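Local atomic coordinates of lysosome-associated membrane glycoprotein 2 (Mus musculus, PDB entry 5GV3), a protein that directly inhibits the lysosomal proton channel TMEM175, helping to keep the lumen acidic, and serves lysosome biogenesis and autophagy, here represented by its first lumenal domain. Residues H80-D85 and P112-V117; V72-E77 and L145-Q150; T25-N30 and G100-G105. One frame throughout, in Å; residues are numbered along the deposited sequence.

Interaction 1 (H80-D85 and P112-V117); sequences HYSIHD and PENFKV. With NAG (2-acetamido-2-deoxy-beta-D-glucopyranose), chain O.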
loop_
_atom_site.group_PDB
_atom_site.type_symbol
_atom_site.label_atom_id
_atom_site.label_comp_id
_atom_site.label_asym_id
_atom_site.label_seq_id
_atom_site.Cartn_x
_atom_site.Cartn_y
_atom_site.Cartn_z
ATOM N N HIS A 80 12.997 10.485 10.459
ATOM C CA HIS A 80 12.033 10.796 11.515
ATOM C C HIS A 80 10.643 10.153 11.436
ATOM O O HIS A 80 9.866 10.281 12.375
ATOM C CB HIS A 80 11.862 12.306 11.651
ATOM C CG HIS A 80 12.713 12.899 12.724
ATOM N ND1 HIS A 80 12.278 13.002 14.029
ATOM C CD2 HIS A 80 13.985 13.351 12.712
ATOM C CE1 HIS A 80 13.233 13.539 14.764
ATOM N NE2 HIS A 80 14.282 13.756 13.989
ATOM N N TYR A 81 10.273 9.535 10.323
ATOM C CA TYR A 81 9.237 8.512 10.435
ATOM C C TYR A 81 9.487 7.480 9.356
ATOM O O TYR A 81 9.962 7.802 8.267
ATOM C CB TYR A 81 7.800 9.072 10.392
ATOM C CG TYR A 81 7.211 9.536 9.067
ATOM C CD1 TYR A 81 6.578 8.638 8.210
ATOM C CD2 TYR A 81 7.191 10.877 8.728
ATOM C CE1 TYR A 81 6.003 9.059 7.023
ATOM C CE2 TYR A 81 6.617 11.308 7.546
ATOM C CZ TYR A 81 6.027 10.397 6.696
ATOM O OH TYR A 81 5.455 10.830 5.524
ATOM N N SER A 82 9.216 6.226 9.694
ATOM C CA SER A 82 9.490 5.131 8.780
ATOM C C SER A 82 8.226 4.611 8.138
ATOM O O SER A 82 7.175 4.543 8.776
ATOM C CB SER A 82 10.219 3.992 9.501
ATOM O OG SER A 82 9.496 3.568 10.644
ATOM N N ILE A 83 8.353 4.250 6.866
ATOM C CA ILE A 83 7.316 3.549 6.135
ATOM C C ILE A 83 7.749 2.099 6.127
ATOM O O ILE A 83 8.794 1.759 5.578
ATOM C CB ILE A 83 7.151 4.080 4.706
ATOM C CG1 ILE A 83 6.806 5.566 4.724
ATOM C CG2 ILE A 83 6.074 3.312 3.979
ATOM C CD1 ILE A 83 6.846 6.187 3.372
ATOM N N HIS A 84 6.957 1.250 6.765
ATOM C CA HIS A 84 7.433 -0.062 7.164
ATOM C C HIS A 84 6.293 -1.098 7.131
ATOM O O HIS A 84 5.120 -0.732 7.087
ATOM C CB HIS A 84 8.082 0.080 8.554
ATOM C CG HIS A 84 8.471 -1.214 9.195
ATOM N ND1 HIS A 84 9.184 -2.187 8.541
ATOM C CD2 HIS A 84 8.272 -1.666 10.455
ATOM C CE1 HIS A 84 9.388 -3.205 9.365
ATOM N NE2 HIS A 84 8.826 -2.921 10.517
ATOM N N ASP A 85 6.643 -2.381 7.151
ATOM C CA ASP A 85 5.664 -3.465 7.259
ATOM C C ASP A 85 4.574 -3.408 6.192
ATOM O O ASP A 85 3.392 -3.537 6.497
ATOM C CB ASP A 85 4.988 -3.459 8.633
ATOM C CG ASP A 85 5.968 -3.645 9.768
ATOM O OD1 ASP A 85 6.884 -4.478 9.651
ATOM O OD2 ASP A 85 5.822 -2.948 10.784
ATOM N N PRO A 112 10.182 -6.239 2.734
ATOM C CA PRO A 112 11.296 -5.898 3.632
ATOM C C PRO A 112 11.622 -4.411 3.651
ATOM O O PRO A 112 12.398 -3.980 4.503
ATOM C CB PRO A 112 12.474 -6.689 3.053
ATOM C CG PRO A 112 11.856 -7.696 2.107
ATOM C CD PRO A 112 10.635 -7.028 1.578
ATOM N N GLU A 113 11.037 -3.646 2.733
ATOM C CA GLU A 113 11.334 -2.222 2.628
ATOM C C GLU A 113 11.061 -1.519 3.949
ATOM O O GLU A 113 10.075 -1.795 4.630
ATOM C CB GLU A 113 10.525 -1.569 1.499
ATOM C CG GLU A 113 10.854 -0.094 1.250
ATOM C CD GLU A 113 12.310 0.125 0.860
ATOM O OE1 GLU A 113 12.856 -0.695 0.091
ATOM O OE2 GLU A 113 12.913 1.111 1.332
ATOM N N ASN A 114 11.978 -0.637 4.315
ATOM C CA ASN A 114 11.811 0.256 5.447
ATOM C C ASN A 114 12.310 1.611 4.998
ATOM O O ASN A 114 13.508 1.874 4.985
ATOM C CB ASN A 114 12.577 -0.246 6.674
ATOM C CG ASN A 114 12.261 0.548 7.932
ATOM O OD1 ASN A 114 12.075 1.762 7.886
ATOM N ND2 ASN A 114 12.197 -0.141 9.065
ATOM N N PHE A 115 11.378 2.475 4.627
ATOM C CA PHE A 115 11.758 3.710 3.980
ATOM C C PHE A 115 11.654 4.886 4.916
ATOM O O PHE A 115 10.810 4.937 5.807
ATOM C CB PHE A 115 10.905 3.957 2.738
ATOM C CG PHE A 115 11.416 5.072 1.871
ATOM C CD1 PHE A 115 12.643 4.963 1.232
ATOM C CD2 PHE A 115 10.673 6.226 1.695
ATOM C CE1 PHE A 115 13.118 5.986 0.430
ATOM C CE2 PHE A 115 11.143 7.253 0.895
ATOM C CZ PHE A 115 12.367 7.132 0.260
ATOM N N LYS A 116 12.535 5.841 4.690
ATOM C CA LYS A 116 12.648 6.972 5.569
ATOM C C LYS A 116 12.203 8.299 4.985
ATOM O O LYS A 116 12.588 8.664 3.882
ATOM C CB LYS A 116 14.080 7.052 6.049
ATOM C CG LYS A 116 14.067 7.417 7.452
ATOM C CD LYS A 116 13.087 6.515 8.142
ATOM C CE LYS A 116 13.274 6.628 9.586
ATOM N NZ LYS A 116 12.121 6.158 10.355
ATOM N N VAL A 117 11.367 9.007 5.741
ATOM C CA VAL A 117 10.844 10.292 5.308
ATOM C C VAL A 117 10.879 11.272 6.472
ATOM O O VAL A 117 10.469 10.941 7.590
ATOM C CB VAL A 117 9.394 10.167 4.777
ATOM C CG1 VAL A 117 8.835 11.532 4.418
ATOM C CG2 VAL A 117 9.347 9.253 3.564
HETATM C C1 NAG O . 3.192 -2.512 12.243
HETATM C C2 NAG O . 3.499 -2.124 13.692
HETATM C C3 NAG O . 3.041 -3.236 14.639
HETATM C C4 NAG O . 1.592 -3.619 14.348
HETATM C C5 NAG O . 1.418 -3.906 12.858
HETATM C C6 NAG O . -0.002 -4.211 12.448
HETATM C C7 NAG O . 5.450 -1.231 14.911
HETATM C C8 NAG O . 6.941 -1.055 14.896
HETATM N N2 NAG O . 4.926 -1.860 13.855
HETATM O O3 NAG O . 3.182 -2.818 15.991
HETATM O O4 NAG O . 1.228 -4.774 15.096
HETATM O O5 NAG O . 1.820 -2.757 12.108
HETATM O O6 NAG O . -0.123 -4.214 11.031
HETATM O O7 NAG O . 4.759 -0.829 15.841
#

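Interaction 2 (V72-E77 and L145-Q150); sequences VNFTKE and LQAFVQ. With NAG (2-acetamido-2-deoxy-beta-D-glucopyranose), chain O.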
loop_
_atom_site.group_PDB
_atom_site.type_symbol
_atom_site.label_atom_id
_atom_site.label_comp_id
_atom_site.label_asym_id
_atom_site.label_seq_id
_atom_site.Cartn_x
_atom_site.Cartn_y
_atom_site.Cartn_z
ATOM N N VAL A 72 0.017 -0.927 5.573
ATOM C CA VAL A 72 1.329 -0.303 5.716
ATOM C C VAL A 72 1.443 0.390 7.071
ATOM O O VAL A 72 0.457 0.869 7.623
ATOM C CB VAL A 72 1.612 0.712 4.566
ATOM C CG1 VAL A 72 0.531 1.786 4.487
ATOM C CG2 VAL A 72 3.008 1.334 4.690
ATOM N N ASN A 73 2.656 0.409 7.613
ATOM C CA ASN A 73 2.951 1.098 8.860
ATOM C C ASN A 73 3.710 2.371 8.676
ATOM O O ASN A 73 4.607 2.456 7.839
ATOM C CB ASN A 73 3.808 0.252 9.791
ATOM C CG ASN A 73 3.020 -0.597 10.717
ATOM O OD1 ASN A 73 1.829 -0.379 10.946
ATOM N ND2 ASN A 73 3.704 -1.568 11.299
ATOM N N PHE A 74 3.372 3.341 9.512
ATOM C CA PHE A 74 4.155 4.553 9.647
ATOM C C PHE A 74 4.517 4.714 11.121
ATOM O O PHE A 74 3.639 4.815 11.963
ATOM C CB PHE A 74 3.386 5.771 9.121
ATOM C CG PHE A 74 2.773 5.571 7.757
ATOM C CD1 PHE A 74 3.542 5.718 6.607
ATOM C CD2 PHE A 74 1.426 5.264 7.622
ATOM C CE1 PHE A 74 2.984 5.538 5.346
ATOM C CE2 PHE A 74 0.859 5.091 6.366
ATOM C CZ PHE A 74 1.644 5.229 5.225
ATOM N N THR A 75 5.806 4.679 11.435
ATOM C CA THR A 75 6.263 4.781 12.821
ATOM C C THR A 75 7.095 6.038 13.029
ATOM O O THR A 75 8.125 6.218 12.382
ATOM C CB THR A 75 7.093 3.564 13.255
ATOM O OG1 THR A 75 6.294 2.377 13.158
ATOM C CG2 THR A 75 7.555 3.746 14.693
ATOM N N LYS A 76 6.661 6.895 13.943
ATOM C CA LYS A 76 7.268 8.211 14.083
ATOM C C LYS A 76 8.598 8.177 14.842
ATOM O O LYS A 76 8.724 7.506 15.859
ATOM C CB LYS A 76 6.293 9.160 14.776
ATOM C CG LYS A 76 6.797 10.592 14.863
ATOM C CD LYS A 76 5.721 11.534 15.362
ATOM C CE LYS A 76 6.278 12.930 15.584
ATOM N NZ LYS A 76 5.198 13.944 15.730
ATOM N N GLU A 77 9.585 8.880 14.288
ATOM C CA GLU A 77 10.898 9.144 14.901
ATOM C C GLU A 77 11.820 7.927 14.988
ATOM O O GLU A 77 12.513 7.716 15.983
ATOM C CB GLU A 77 10.715 9.802 16.269
ATOM C CG GLU A 77 10.264 11.257 16.143
ATOM C CD GLU A 77 10.099 11.947 17.476
ATOM O OE1 GLU A 77 10.488 11.356 18.505
ATOM O OE2 GLU A 77 9.589 13.087 17.493
ATOM N N LEU A 145 2.368 11.657 -0.189
ATOM C CA LEU A 145 2.163 11.110 1.142
ATOM C C LEU A 145 2.681 11.988 2.273
ATOM O O LEU A 145 3.766 12.557 2.178
ATOM C CB LEU A 145 2.820 9.733 1.230
ATOM C CG LEU A 145 2.877 9.054 2.600
ATOM C CD1 LEU A 145 1.482 8.793 3.124
ATOM C CD2 LEU A 145 3.649 7.754 2.497
ATOM N N GLN A 146 1.887 12.106 3.331
ATOM C CA GLN A 146 2.384 12.650 4.593
ATOM C C GLN A 146 1.684 12.007 5.783
ATOM O O GLN A 146 0.474 12.135 5.962
ATOM C CB GLN A 146 2.228 14.170 4.669
ATOM C CG GLN A 146 2.876 14.732 5.943
ATOM C CD GLN A 146 2.762 16.244 6.084
ATOM O OE1 GLN A 146 2.013 16.900 5.361
ATOM N NE2 GLN A 146 3.525 16.801 7.015
ATOM N N ALA A 147 2.459 11.274 6.570
ATOM C CA ALA A 147 1.990 10.766 7.845
ATOM C C ALA A 147 2.333 11.781 8.922
ATOM O O ALA A 147 3.215 12.623 8.725
ATOM C CB ALA A 147 2.613 9.422 8.151
ATOM N N PHE A 148 1.614 11.714 10.038
ATOM C CA PHE A 148 1.854 12.591 11.175
ATOM C C PHE A 148 1.831 14.045 10.732
ATOM O O PHE A 148 2.841 14.741 10.782
ATOM C CB PHE A 148 3.179 12.236 11.856
ATOM C CG PHE A 148 3.337 10.761 12.128
ATOM C CD1 PHE A 148 2.649 10.157 13.169
ATOM C CD2 PHE A 148 4.167 9.981 11.340
ATOM C CE1 PHE A 148 2.782 8.801 13.415
ATOM C CE2 PHE A 148 4.312 8.623 11.582
ATOM C CZ PHE A 148 3.617 8.031 12.621
ATOM N N VAL A 149 0.670 14.488 10.271
ATOM C CA VAL A 149 0.507 15.854 9.825
ATOM C C VAL A 149 0.324 16.759 11.036
ATOM O O VAL A 149 -0.527 16.507 11.886
ATOM C CB VAL A 149 -0.697 15.996 8.893
ATOM C CG1 VAL A 149 -0.808 17.424 8.397
ATOM C CG2 VAL A 149 -0.575 15.023 7.722
ATOM N N GLN A 150 1.116 17.821 11.106
ATOM C CA GLN A 150 1.046 18.728 12.244
ATOM C C GLN A 150 0.208 19.957 11.923
ATOM O O GLN A 150 0.156 20.401 10.778
ATOM C CB GLN A 150 2.450 19.143 12.683
ATOM C CG GLN A 150 3.268 18.008 13.277
ATOM C CD GLN A 150 4.690 18.423 13.592
ATOM O OE1 GLN A 150 5.096 19.550 13.308
ATOM N NE2 GLN A 150 5.457 17.512 14.178
HETATM C C1 NAG O . 3.192 -2.512 12.243
HETATM C C2 NAG O . 3.499 -2.124 13.692
HETATM C C3 NAG O . 3.041 -3.236 14.639
HETATM C C4 NAG O . 1.592 -3.619 14.348
HETATM C C5 NAG O . 1.418 -3.906 12.858
HETATM C C6 NAG O . -0.002 -4.211 12.448
HETATM C C7 NAG O . 5.450 -1.231 14.911
HETATM C C8 NAG O . 6.941 -1.055 14.896
HETATM N N2 NAG O . 4.926 -1.860 13.855
HETATM O O3 NAG O . 3.182 -2.818 15.991
HETATM O O4 NAG O . 1.228 -4.774 15.096
HETATM O O5 NAG O . 1.820 -2.757 12.108
HETATM O O6 NAG O . -0.123 -4.214 11.031
HETATM O O7 NAG O . 4.759 -0.829 15.841
#

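Interaction 3 (T25-N30 and G100-G105); sequences TYETTN and GAVAKG. With NAG (2-acetamido-2-deoxy-beta-D-glucopyranose), chain P.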
loop_
_atom_site.group_PDB
_atom_site.type_symbol
_atom_site.label_atom_id
_atom_site.label_comp_id
_atom_site.label_asym_id
_atom_site.label_seq_id
_atom_site.Cartn_x
_atom_site.Cartn_y
_atom_site.Cartn_z
ATOM N N THR A 25 1.235 -14.599 -9.188
ATOM C CA THR A 25 1.296 -15.924 -9.791
ATOM C C THR A 25 0.818 -16.950 -8.775
ATOM O O THR A 25 1.326 -17.002 -7.661
ATOM C CB THR A 25 2.720 -16.285 -10.258
ATOM O OG1 THR A 25 3.207 -15.282 -11.155
ATOM C CG2 THR A 25 2.721 -17.643 -10.975
ATOM N N TYR A 26 -0.162 -17.761 -9.158
ATOM C CA TYR A 26 -0.658 -18.808 -8.270
ATOM C C TYR A 26 -0.742 -20.149 -8.991
ATOM O O TYR A 26 -0.851 -20.198 -10.215
ATOM C CB TYR A 26 -2.018 -18.418 -7.699
ATOM C CG TYR A 26 -3.097 -18.208 -8.734
ATOM C CD1 TYR A 26 -3.197 -17.008 -9.428
ATOM C CD2 TYR A 26 -4.045 -19.188 -8.983
ATOM C CE1 TYR A 26 -4.190 -16.807 -10.372
ATOM C CE2 TYR A 26 -5.046 -18.990 -9.918
ATOM C CZ TYR A 26 -5.113 -17.799 -10.608
ATOM O OH TYR A 26 -6.109 -17.603 -11.541
ATOM N N GLU A 27 -0.715 -21.237 -8.228
ATOM C CA GLU A 27 -0.744 -22.565 -8.826
ATOM C C GLU A 27 -2.147 -22.943 -9.287
ATOM O O GLU A 27 -3.137 -22.742 -8.579
ATOM C CB GLU A 27 -0.226 -23.623 -7.840
ATOM C CG GLU A 27 -0.245 -25.040 -8.410
ATOM C CD GLU A 27 0.282 -26.090 -7.445
ATOM O OE1 GLU A 27 0.671 -25.734 -6.315
ATOM O OE2 GLU A 27 0.317 -27.277 -7.832
ATOM N N THR A 28 -2.206 -23.444 -10.513
ATOM C CA THR A 28 -3.430 -23.917 -11.156
ATOM C C THR A 28 -3.358 -25.427 -11.447
ATOM O O THR A 28 -2.317 -26.051 -11.242
ATOM C CB THR A 28 -3.719 -23.116 -12.428
ATOM O OG1 THR A 28 -2.522 -23.027 -13.210
ATOM C CG2 THR A 28 -4.121 -21.704 -12.053
ATOM N N THR A 29 -4.470 -26.005 -11.901
ATOM C CA THR A 29 -4.601 -27.460 -12.062
ATOM C C THR A 29 -3.644 -28.119 -13.078
ATOM O O THR A 29 -3.175 -27.483 -14.029
ATOM C CB THR A 29 -6.040 -27.834 -12.467
ATOM O OG1 THR A 29 -6.202 -29.257 -12.406
ATOM C CG2 THR A 29 -6.357 -27.335 -13.873
ATOM N N ASN A 30 -3.383 -29.410 -12.860
ATOM C CA ASN A 30 -2.418 -30.193 -13.640
ATOM C C ASN A 30 -1.020 -29.600 -13.658
ATOM O O ASN A 30 -0.364 -29.579 -14.710
ATOM C CB ASN A 30 -2.897 -30.372 -15.089
ATOM C CG ASN A 30 -3.973 -31.437 -15.229
ATOM O OD1 ASN A 30 -4.065 -32.360 -14.416
ATOM N ND2 ASN A 30 -4.795 -31.312 -16.270
ATOM N N GLY A 100 -9.427 -21.280 -10.923
ATOM C CA GLY A 100 -8.613 -22.452 -11.193
ATOM C C GLY A 100 -7.487 -22.652 -10.198
ATOM O O GLY A 100 -6.573 -23.441 -10.441
ATOM N N ALA A 101 -7.530 -21.911 -9.095
ATOM C CA ALA A 101 -6.497 -22.019 -8.069
ATOM C C ALA A 101 -6.545 -23.365 -7.354
ATOM O O ALA A 101 -7.609 -23.853 -6.982
ATOM C CB ALA A 101 -6.629 -20.889 -7.059
ATOM N N VAL A 102 -5.372 -23.938 -7.125
ATOM C CA VAL A 102 -5.263 -25.188 -6.384
ATOM C C VAL A 102 -5.244 -24.916 -4.881
ATOM O O VAL A 102 -5.940 -25.577 -4.109
ATOM C CB VAL A 102 -4.020 -25.969 -6.821
ATOM C CG1 VAL A 102 -3.742 -27.109 -5.857
ATOM C CG2 VAL A 102 -4.228 -26.491 -8.239
ATOM N N ALA A 103 -4.445 -23.936 -4.470
ATOM C CA ALA A 103 -4.309 -23.612 -3.055
ATOM C C ALA A 103 -5.548 -22.849 -2.598
ATOM O O ALA A 103 -6.118 -22.055 -3.343
ATOM C CB ALA A 103 -3.048 -22.802 -2.794
ATOM N N LYS A 104 -5.960 -23.084 -1.364
ATOM C CA LYS A 104 -7.113 -22.392 -0.823
ATOM C C LYS A 104 -6.725 -21.656 0.435
ATOM O O LYS A 104 -5.814 -22.065 1.152
ATOM C CB LYS A 104 -8.248 -23.374 -0.531
ATOM C CG LYS A 104 -8.625 -24.258 -1.710
ATOM C CD LYS A 104 -9.568 -25.362 -1.269
ATOM C CE LYS A 104 -8.792 -26.544 -0.699
ATOM N NZ LYS A 104 -9.688 -27.582 -0.116
ATOM N N GLY A 105 -7.388 -20.534 0.676
ATOM C CA GLY A 105 -7.094 -19.749 1.846
ATOM C C GLY A 105 -6.254 -18.542 1.497
ATOM O O GLY A 105 -6.025 -18.225 0.325
HETATM C C1 NAG P . 3.695 -23.154 -9.956
HETATM C C2 NAG P . 3.676 -22.737 -8.486
HETATM C C3 NAG P . 4.422 -23.757 -7.625
HETATM C C4 NAG P . 3.907 -25.164 -7.876
HETATM C C5 NAG P . 3.989 -25.475 -9.364
HETATM C C6 NAG P . 3.447 -26.841 -9.719
HETATM C C7 NAG P . 3.532 -20.295 -8.248
HETATM C C8 NAG P . 4.306 -19.029 -8.053
HETATM N N2 NAG P . 4.257 -21.417 -8.314
HETATM O O3 NAG P . 4.236 -23.416 -6.257
HETATM O O4 NAG P . 4.697 -26.102 -7.154
HETATM O O5 NAG P . 3.208 -24.513 -10.090
HETATM O O6 NAG P . 3.115 -26.897 -11.098
HETATM O O7 NAG P . 2.310 -20.300 -8.345
HETATM O O HOH W 1 -3.249 -21.886 -5.867
#

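Interaction 1 (H80-D85 and P112-V117)
Y81 and V117 lie side by side across two antiparallel strands, the tyrosine ring flat against the valine. Y81 CG sits between its own N and carbonyl carbon (chi1 75°), which folds the ring over V117. From CB the side chain can be followed outward: CB packs against the carbonyl oxygen of T75 on the next strand, CD2 lies 3.5 Å from V117 O, and CE2 and CZ come against V117 CG1. V117 CB stands over the ring face, 4.2 Å from its centroid and toward the rim, a CH-pi contact. At the tip, Y81 OH is 3.6 Å from V117 CG1 and also hydrogen-bonds A147 N.

Next along the strand, I83 pairs with F115 through two short backbone hydrogen bonds, I83 N to F115 O and F115 N to I83 O, both 2.8 Å. I83 CD1 reaches V117 CG2 at 4.0 Å and the edge of the F115 ring. Beyond the regular pairing, N114 ND2 lies over one face of the H84 imidazole, toward its rim, the two planes 19° apart; H84 ND1, 3.7 Å from N114 ND2, is buried without a hydrogen-bond partner. D85 OD2, hydrogen-bonded to N73 ND2, also takes a weak bond from N2 of the N-acetylglucosamine on N73.

Strand 81-91 is thus held between 68-76 and the outer strand 106-117 of a four-stranded antiparallel sheet.

Interaction 2 (V72-E77 and L145-Q150)
The F148 ring overlaps the aliphatic part of K76: K76 CB sits over one face, 3.7 Å from the ring centroid and 15° off the normal, a CH-pi contact, and CD passes over the rim near F148 CD1. K76 CG is anti to the backbone N (chi1 -175°) and the rest of the chain is extended, which carries the lysine across the phenylalanine and puts its ammonium group beyond the ring, on the side of Q150. F148 CZ abuts the strand's backbone, 3.3 Å from F74 O, which lies near the ring plane, and 3.5 Å from K76 N. F148, with positive phi and psi just past A147, breaks the alternation, so that both side chains point at strand 68-76, and Y81 meets the F148 ring edge to face.

F74 fills the other half of the contact. Its CB touches A147 CB and F148 CE2, each at 3.9 Å, while farther out CE1 meets L145 CD2 at 3.7 Å, leucine and phenylalanine approaching from opposite directions. No hydrogen bond joins the two segments; the contact is made by packing, and F74 also touches I60, I83 and L14.

Either side of F74 in sequence, N73 and T75 belong to an N-F-T sequon on the other face of the strand: N73 ND2 is bonded to C1 of the sugar at 1.4 Å, and T75 OG1 lies near the acetamide methyl C8.

Glycan outside, aromatic and aliphatic side chains inside, with two sheets closing on one apolar core, is consistent with the beta-prism fold of LAMP lumenal domains.

Interaction 3 (T25-N30 and G100-G105)
One direct hydrogen bond spans the contact: V102 N donates to E27 O over 2.9 Å. The same oxygen is gripped a second time, by a water that donates to it at 2.8 Å and accepts from A103 N, so E27 O ties down two successive amides of the 100-105 loop.

Two weaker CA-H...O contacts flank this bond. A101 CA approaches E27 O, and T28 CA faces G100 O at 3.3 Å, with T28 CG2 close to that same glycine carbonyl.

Apolar contacts complete the join. A101 CB lies against the Y26 ring at CD2, 3.6 Å away, and V102, directed at the strand, rests its CG2 methyl on the backbone of T28, 3.5 Å from T28 C, and near T29 N. V102 CB also touches the E27 side chain at CG.

The N-acetylglucosamine of the glycan on N33 makes a further set of contacts along the strand. With its CG anti to the backbone N (chi1 180°) and fully extended, E27 runs beside the sugar ring, OE1 3.6 Å from sugar C4; the acetamide oxygen O7 comes 3.1 Å from Y26 C, and the acetamide methyl C8 packs on T25 CG2.

The contact lies at the end of the long strand 11-28, where it turns toward 32-39, T28 OG1 hydrogen-bonding T32 OG1; the loop between strands 81-91 and 106-117 comes up against it, Y26 OH bonding P99 O and its ring meeting F98 edge to face.

Interactions 1 and 2 are neighbours, their centres 9 Å apart, because strands 68-76 and 81-91 follow one another in the chain and lie side by side in one sheet. Their joins are both polar and apolar: H84 O and N73 N are 2.8 Å apart, and I83 CD1 packs on L145 CD2 at 3.7 Å. Both also touch the sugar on N73. Interaction 3 stands apart, its centre about 33 Å from that of interaction 1 and 37 Å from that of interaction 2, beside a different glycan; strands 136-146 and 11-28, neighbours in the other sheet, connect it to interaction 2.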